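Local coordinates for protein putative retaining b-glycosidase (Saccharophagus degradans, PDB 5A95) that probably hydrolyses mixed-linkage beta-glucans as a family 5 glycoside hydrolase, cleaving beta-glucosidic bonds with retention of configuration, at residues A[73-78]-A[108-113]; A[88-93]-A[127-132]. The protein carries 1 engineered substitution. All blocks are in the same frame, centred on the assembly; numbering follows the deposited sequence.

Contact 1 (A[73-78]-A[108-113]); sequences IADTGK and PVSWRK
D75, the N-cap of helix 76-81, meets S110 of helix 108-114 where the chain leaves two neighbouring strands, 65-72 and 101-106, of the (beta/alpha)8 barrel expected of a family 5 glycoside hydrolase. The link across the contact is one short hydrogen bond, S110 OG donating to D75 OD1 over 2.6 Å. The hydroxyl comes in on the syn side of the carboxylate and lies 17° out of its plane. Both side chains extend anti to their backbone nitrogens (chi1 176° in D75, -172° in S110), which brings OD1 and OG together between the start of helix 76-81 and helix 108-114. The same OD1 also caps the helix start: it accepts weakly from G77 N at 2.7 Å, a bent bond, and weakly from K78 N at 3.4 Å. At G77 the fit is close, since CA lies 3.7 Å from S110 OG. The other carboxylate oxygen, OD2, is hydrogen-bonded to Y119 OH and H107 N, while W31 of the second subunit packs on both D75 and S110. An alanine at D75 removes the acceptor, which would probably leave S110 OG without its mate here and the amides of G77 and K78 without their cap. With one short and two weak bonds at OD1 and two more at OD2, the buried carboxylate is probably hindered from turning about CB-CG, and the donors together with the helix start probably stabilise its negative charge.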
loop_
_atom_site.group_PDB
_atom_site.type_symbol
_atom_site.label_atom_id
_atom_site.label_comp_id
_atom_site.label_asym_id
_atom_site.label_seq_id
_atom_site.Cartn_x
_atom_site.Cartn_y
_atom_site.Cartn_z
ATOM N N ILE A 73 21.856 -1.504 21.503
ATOM C CA ILE A 73 22.775 -0.560 20.900
ATOM C C ILE A 73 21.963 0.222 19.881
ATOM O O ILE A 73 20.772 -0.067 19.662
ATOM C CB ILE A 73 23.995 -1.246 20.271
ATOM C CG1 ILE A 73 23.578 -2.259 19.201
ATOM C CG2 ILE A 73 24.858 -1.890 21.361
ATOM C CD1 ILE A 73 24.743 -2.867 18.439
ATOM N N ALA A 74 22.560 1.256 19.305
ATOM C CA ALA A 74 21.861 2.055 18.307
ATOM C C ALA A 74 21.678 1.294 16.985
ATOM O O ALA A 74 22.272 0.242 16.751
ATOM C CB ALA A 74 22.581 3.393 18.063
ATOM N N ASP A 75 20.857 1.869 16.103
ATOM C CA ASP A 75 20.702 1.345 14.753
ATOM C C ASP A 75 22.065 1.219 14.051
ATOM O O ASP A 75 22.940 2.073 14.191
ATOM C CB ASP A 75 19.784 2.279 13.947
ATOM C CG ASP A 75 19.643 1.873 12.513
ATOM O OD1 ASP A 75 20.451 2.353 11.689
ATOM O OD2 ASP A 75 18.686 1.130 12.182
ATOM N N THR A 76 22.203 0.159 13.267
ATOM C CA THR A 76 23.440 -0.153 12.569
ATOM C C THR A 76 23.907 1.014 11.715
ATOM O O THR A 76 25.083 1.334 11.697
ATOM C CB THR A 76 23.213 -1.409 11.688
ATOM O OG1 THR A 76 22.850 -2.521 12.519
ATOM C CG2 THR A 76 24.432 -1.760 10.877
ATOM N N GLY A 77 22.985 1.631 10.984
ATOM C CA GLY A 77 23.326 2.756 10.132
ATOM C C GLY A 77 23.835 3.966 10.913
ATOM O O GLY A 77 24.732 4.673 10.477
ATOM N N LYS A 78 23.222 4.245 12.062
ATOM C CA LYS A 78 23.672 5.330 12.919
ATOM C C LYS A 78 25.120 5.065 13.300
ATOM O O LYS A 78 25.962 5.948 13.223
ATOM C CB LYS A 78 22.765 5.438 14.158
ATOM C CG LYS A 78 23.112 6.564 15.131
ATOM C CD LYS A 78 24.189 6.161 16.129
ATOM C CE LYS A 78 24.349 7.243 17.186
ATOM N NZ LYS A 78 25.498 6.998 18.078
ATOM N N PRO A 108 13.167 1.455 10.221
ATOM C CA PRO A 108 12.796 1.307 8.808
ATOM C C PRO A 108 13.477 2.308 7.872
ATOM O O PRO A 108 13.805 1.973 6.735
ATOM C CB PRO A 108 11.262 1.504 8.838
ATOM C CG PRO A 108 10.860 0.926 10.172
ATOM C CD PRO A 108 11.990 1.378 11.102
ATOM N N VAL A 109 13.662 3.553 8.316
ATOM C CA VAL A 109 14.289 4.545 7.428
ATOM C C VAL A 109 15.720 4.117 7.081
ATOM O O VAL A 109 16.208 4.409 6.002
ATOM C CB VAL A 109 14.255 5.955 8.056
ATOM C CG1 VAL A 109 15.160 6.056 9.268
ATOM C CG2 VAL A 109 14.576 7.045 7.018
ATOM N N SER A 110 16.390 3.466 8.017
ATOM C CA SER A 110 17.775 2.984 7.859
ATOM C C SER A 110 17.841 1.729 6.978
ATOM O O SER A 110 18.750 1.593 6.149
ATOM C CB SER A 110 18.361 2.718 9.245
ATOM O OG SER A 110 19.729 2.430 9.156
ATOM N N TRP A 111 16.878 0.831 7.159
ATOM C CA TRP A 111 16.663 -0.302 6.283
ATOM C C TRP A 111 16.597 0.207 4.845
ATOM O O TRP A 111 17.259 -0.331 3.951
ATOM C CB TRP A 111 15.376 -1.021 6.719
ATOM C CG TRP A 111 14.941 -2.188 5.921
ATOM C CD1 TRP A 111 13.832 -2.260 5.116
ATOM C CD2 TRP A 111 15.508 -3.502 5.915
ATOM N NE1 TRP A 111 13.682 -3.511 4.604
ATOM C CE2 TRP A 111 14.702 -4.299 5.071
ATOM C CE3 TRP A 111 16.606 -4.085 6.539
ATOM C CZ2 TRP A 111 14.984 -5.640 4.819
ATOM C CZ3 TRP A 111 16.855 -5.428 6.306
ATOM C CH2 TRP A 111 16.074 -6.178 5.449
ATOM N N ARG A 112 15.784 1.231 4.604
ATOM C CA ARG A 112 15.676 1.785 3.253
ATOM C C ARG A 112 16.963 2.481 2.807
ATOM O O ARG A 112 17.375 2.338 1.665
ATOM C CB ARG A 112 14.484 2.743 3.145
ATOM C CG ARG A 112 13.138 2.052 3.201
ATOM C CD ARG A 112 11.997 3.023 3.009
ATOM N NE ARG A 112 11.844 3.985 4.093
ATOM C CZ ARG A 112 11.181 3.753 5.221
ATOM N NH1 ARG A 112 10.669 2.557 5.443
ATOM N NH2 ARG A 112 11.062 4.692 6.144
ATOM N N LYS A 113 17.599 3.252 3.702
ATOM C CA LYS A 113 18.762 4.042 3.315
ATOM C C LYS A 113 19.945 3.169 2.920
ATOM O O LYS A 113 20.583 3.403 1.883
ATOM C CB LYS A 113 19.145 5.021 4.433
ATOM C CG LYS A 113 20.249 5.990 4.033
ATOM C CD LYS A 113 20.491 7.066 5.073
ATOM C CE LYS A 113 21.435 8.148 4.554
ATOM N NZ LYS A 113 21.678 9.174 5.606
#

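Contact 2 (A[88-93]-A[127-132]); sequences SLFEEL and VRWAND
F90 reaches from helix 87-96 to W129 and A130 of helix 116-133, two helices packed beside each other on the outside of the (beta/alpha)8 barrel. Its CB is directed toward the partner helix; with CG anti to the carbonyl carbon, chi1 (-77°) carries the ring to that helix, and chi2 (42°) turns one face to the indole. CG lies 4.0 Å from W129 CE3. On one flank CD1 and then CE1 remain near CE3, and CE1 also approaches W129 CZ3 at 4.1 Å. The other flank follows the base of the tryptophan and the backbone: CD2 touches W129 CB at 3.6 Å and lies 3.9 Å from A130 N, and CE2 comes within 4.3 Å of A130 CB. The geometry is that of a T-shaped (edge-to-face) stack, the benzene part of the indole giving its edge to the phenylalanine face, with centroids 5.0 Å apart and planes at 77°. Behind the pair, L137 of strand 136-144 packs on both F90 and A130, while I102 of strand 101-106 also touches F90, which ties the helix pair to the barrel wall. At the tip, CZ is 3.9 Å from W129 CE3, an atom that stands over the centre of the ring.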
loop_
_atom_site.group_PDB
_atom_site.type_symbol
_atom_site.label_atom_id
_atom_site.label_comp_id
_atom_site.label_asym_id
_atom_site.label_seq_id
_atom_site.Cartn_x
_atom_site.Cartn_y
_atom_site.Cartn_z
ATOM N N SER A 88 34.540 -4.407 18.443
ATOM C CA SER A 88 34.980 -3.989 19.778
ATOM C C SER A 88 33.797 -3.589 20.662
ATOM O O SER A 88 33.871 -3.700 21.885
ATOM C CB SER A 88 35.965 -2.825 19.688
ATOM O OG SER A 88 35.373 -1.682 19.086
ATOM N N LEU A 89 32.704 -3.120 20.049
ATOM C CA LEU A 89 31.501 -2.781 20.801
ATOM C C LEU A 89 30.897 -4.044 21.459
ATOM O O LEU A 89 30.536 -4.038 22.646
ATOM C CB LEU A 89 30.484 -2.137 19.857
ATOM C CG LEU A 89 29.099 -1.824 20.416
ATOM C CD1 LEU A 89 29.186 -0.992 21.678
ATOM C CD2 LEU A 89 28.249 -1.175 19.326
ATOM N N PHE A 90 30.781 -5.127 20.686
ATOM C CA PHE A 90 30.225 -6.378 21.210
ATOM C C PHE A 90 31.153 -6.973 22.263
ATOM O O PHE A 90 30.692 -7.486 23.295
ATOM C CB PHE A 90 29.988 -7.390 20.084
ATOM C CG PHE A 90 28.757 -7.108 19.240
ATOM C CD1 PHE A 90 28.427 -5.828 18.831
ATOM C CD2 PHE A 90 27.984 -8.158 18.822
ATOM C CE1 PHE A 90 27.288 -5.587 18.045
ATOM C CE2 PHE A 90 26.857 -7.938 18.038
ATOM C CZ PHE A 90 26.523 -6.663 17.640
ATOM N N GLU A 91 32.459 -6.908 22.002
ATOM C CA GLU A 91 33.448 -7.443 22.943
ATOM C C GLU A 91 33.392 -6.712 24.289
ATOM O O GLU A 91 33.444 -7.342 25.352
ATOM C CB GLU A 91 34.860 -7.313 22.373
ATOM C CG GLU A 91 35.096 -8.195 21.165
ATOM C CD GLU A 91 36.474 -7.986 20.545
ATOM O OE1 GLU A 91 36.788 -6.878 20.029
ATOM O OE2 GLU A 91 37.232 -8.951 20.564
ATOM N N GLU A 92 33.284 -5.385 24.246
ATOM C CA GLU A 92 33.199 -4.611 25.485
ATOM C C GLU A 92 31.988 -5.079 26.305
ATOM O O GLU A 92 32.054 -5.304 27.505
ATOM C CB GLU A 92 33.066 -3.140 25.158
ATOM C CG GLU A 92 32.697 -2.257 26.347
ATOM C CD GLU A 92 33.771 -2.138 27.416
ATOM O OE1 GLU A 92 34.925 -2.582 27.197
ATOM O OE2 GLU A 92 33.467 -1.540 28.457
ATOM N N LEU A 93 30.863 -5.216 25.631
ATOM C CA LEU A 93 29.646 -5.597 26.311
ATOM C C LEU A 93 29.709 -6.997 26.916
ATOM O O LEU A 93 29.311 -7.207 28.076
ATOM C CB LEU A 93 28.462 -5.470 25.354
ATOM C CG LEU A 93 28.058 -4.027 25.084
ATOM C CD1 LEU A 93 27.129 -3.926 23.872
ATOM C CD2 LEU A 93 27.389 -3.443 26.332
ATOM N N VAL A 127 25.930 -11.212 13.822
ATOM C CA VAL A 127 25.736 -12.626 14.108
ATOM C C VAL A 127 27.090 -13.266 14.407
ATOM O O VAL A 127 27.249 -13.992 15.385
ATOM C CB VAL A 127 25.005 -13.362 12.951
ATOM C CG1 VAL A 127 24.991 -14.859 13.174
ATOM C CG2 VAL A 127 23.574 -12.844 12.824
ATOM N N ARG A 128 28.082 -13.010 13.555
ATOM C CA ARG A 128 29.392 -13.593 13.756
ATOM C C ARG A 128 30.022 -13.106 15.062
ATOM O O ARG A 128 30.577 -13.893 15.830
ATOM C CB ARG A 128 30.301 -13.266 12.580
ATOM C CG ARG A 128 29.941 -14.047 11.330
ATOM C CD ARG A 128 31.026 -13.931 10.265
ATOM N NE ARG A 128 31.007 -12.594 9.670
ATOM C CZ ARG A 128 30.225 -12.225 8.652
ATOM N NH1 ARG A 128 29.415 -13.100 8.068
ATOM N NH2 ARG A 128 30.267 -10.975 8.196
ATOM N N TRP A 129 29.925 -11.809 15.303
ATOM C CA TRP A 129 30.491 -11.238 16.529
ATOM C C TRP A 129 29.836 -11.834 17.768
ATOM O O TRP A 129 30.512 -12.235 18.721
ATOM C CB TRP A 129 30.319 -9.724 16.551
ATOM C CG TRP A 129 30.994 -8.981 15.467
ATOM C CD1 TRP A 129 32.066 -9.379 14.715
ATOM C CD2 TRP A 129 30.656 -7.665 15.018
ATOM N NE1 TRP A 129 32.377 -8.411 13.810
ATOM C CE2 TRP A 129 31.539 -7.340 13.977
ATOM C CE3 TRP A 129 29.687 -6.738 15.393
ATOM C CZ2 TRP A 129 31.476 -6.128 13.309
ATOM C CZ3 TRP A 129 29.617 -5.536 14.728
ATOM C CH2 TRP A 129 30.498 -5.245 13.692
ATOM N N ALA A 130 28.503 -11.836 17.775
ATOM C CA ALA A 130 27.771 -12.346 18.917
ATOM C C ALA A 130 28.087 -13.834 19.127
ATOM O O ALA A 130 28.309 -14.272 20.254
ATOM C CB ALA A 130 26.269 -12.126 18.711
ATOM N N ASN A 131 28.062 -14.624 18.057
ATOM C CA ASN A 131 28.389 -16.041 18.186
ATOM C C ASN A 131 29.805 -16.267 18.705
ATOM O O ASN A 131 30.028 -17.157 19.518
ATOM C CB ASN A 131 28.161 -16.734 16.862
ATOM C CG ASN A 131 28.630 -18.165 16.853
ATOM O OD1 ASN A 131 29.675 -18.462 16.264
ATOM N ND2 ASN A 131 27.904 -19.041 17.515
ATOM N N ASP A 132 30.751 -15.453 18.236
ATOM C CA ASP A 132 32.138 -15.587 18.703
ATOM C C ASP A 132 32.231 -15.384 20.215
ATOM O O ASP A 132 33.059 -16.012 20.879
ATOM C CB ASP A 132 33.050 -14.592 17.961
ATOM C CG ASP A 132 34.522 -14.852 18.214
ATOM O OD1 ASP A 132 34.935 -16.030 18.105
ATOM O OD2 ASP A 132 35.264 -13.892 18.527
#

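How the contacts relate
The contacts interleave along the chain: the first segments lie at the start of helix 76-81 and within helix 87-96, the second on helices 108-114 and 116-133. Their centres are 19 Å apart, yet I73, of 73-78 though not touching 108-113, packs on contact 2, with CD1 3.7 Å from F90 CE1 and CG2 4.0 Å from L93 CD1. Contact 1 lies beyond the carboxyl ends of the strands, the substrate side of such barrels, with the D75 side chain about 7 Å from a bound glucose unit. Contact 2 lies in the helical layer, with the A130 side chain about 11 Å from a bound magnesium ion. Another subunit reaches contact 1 but not contact 2.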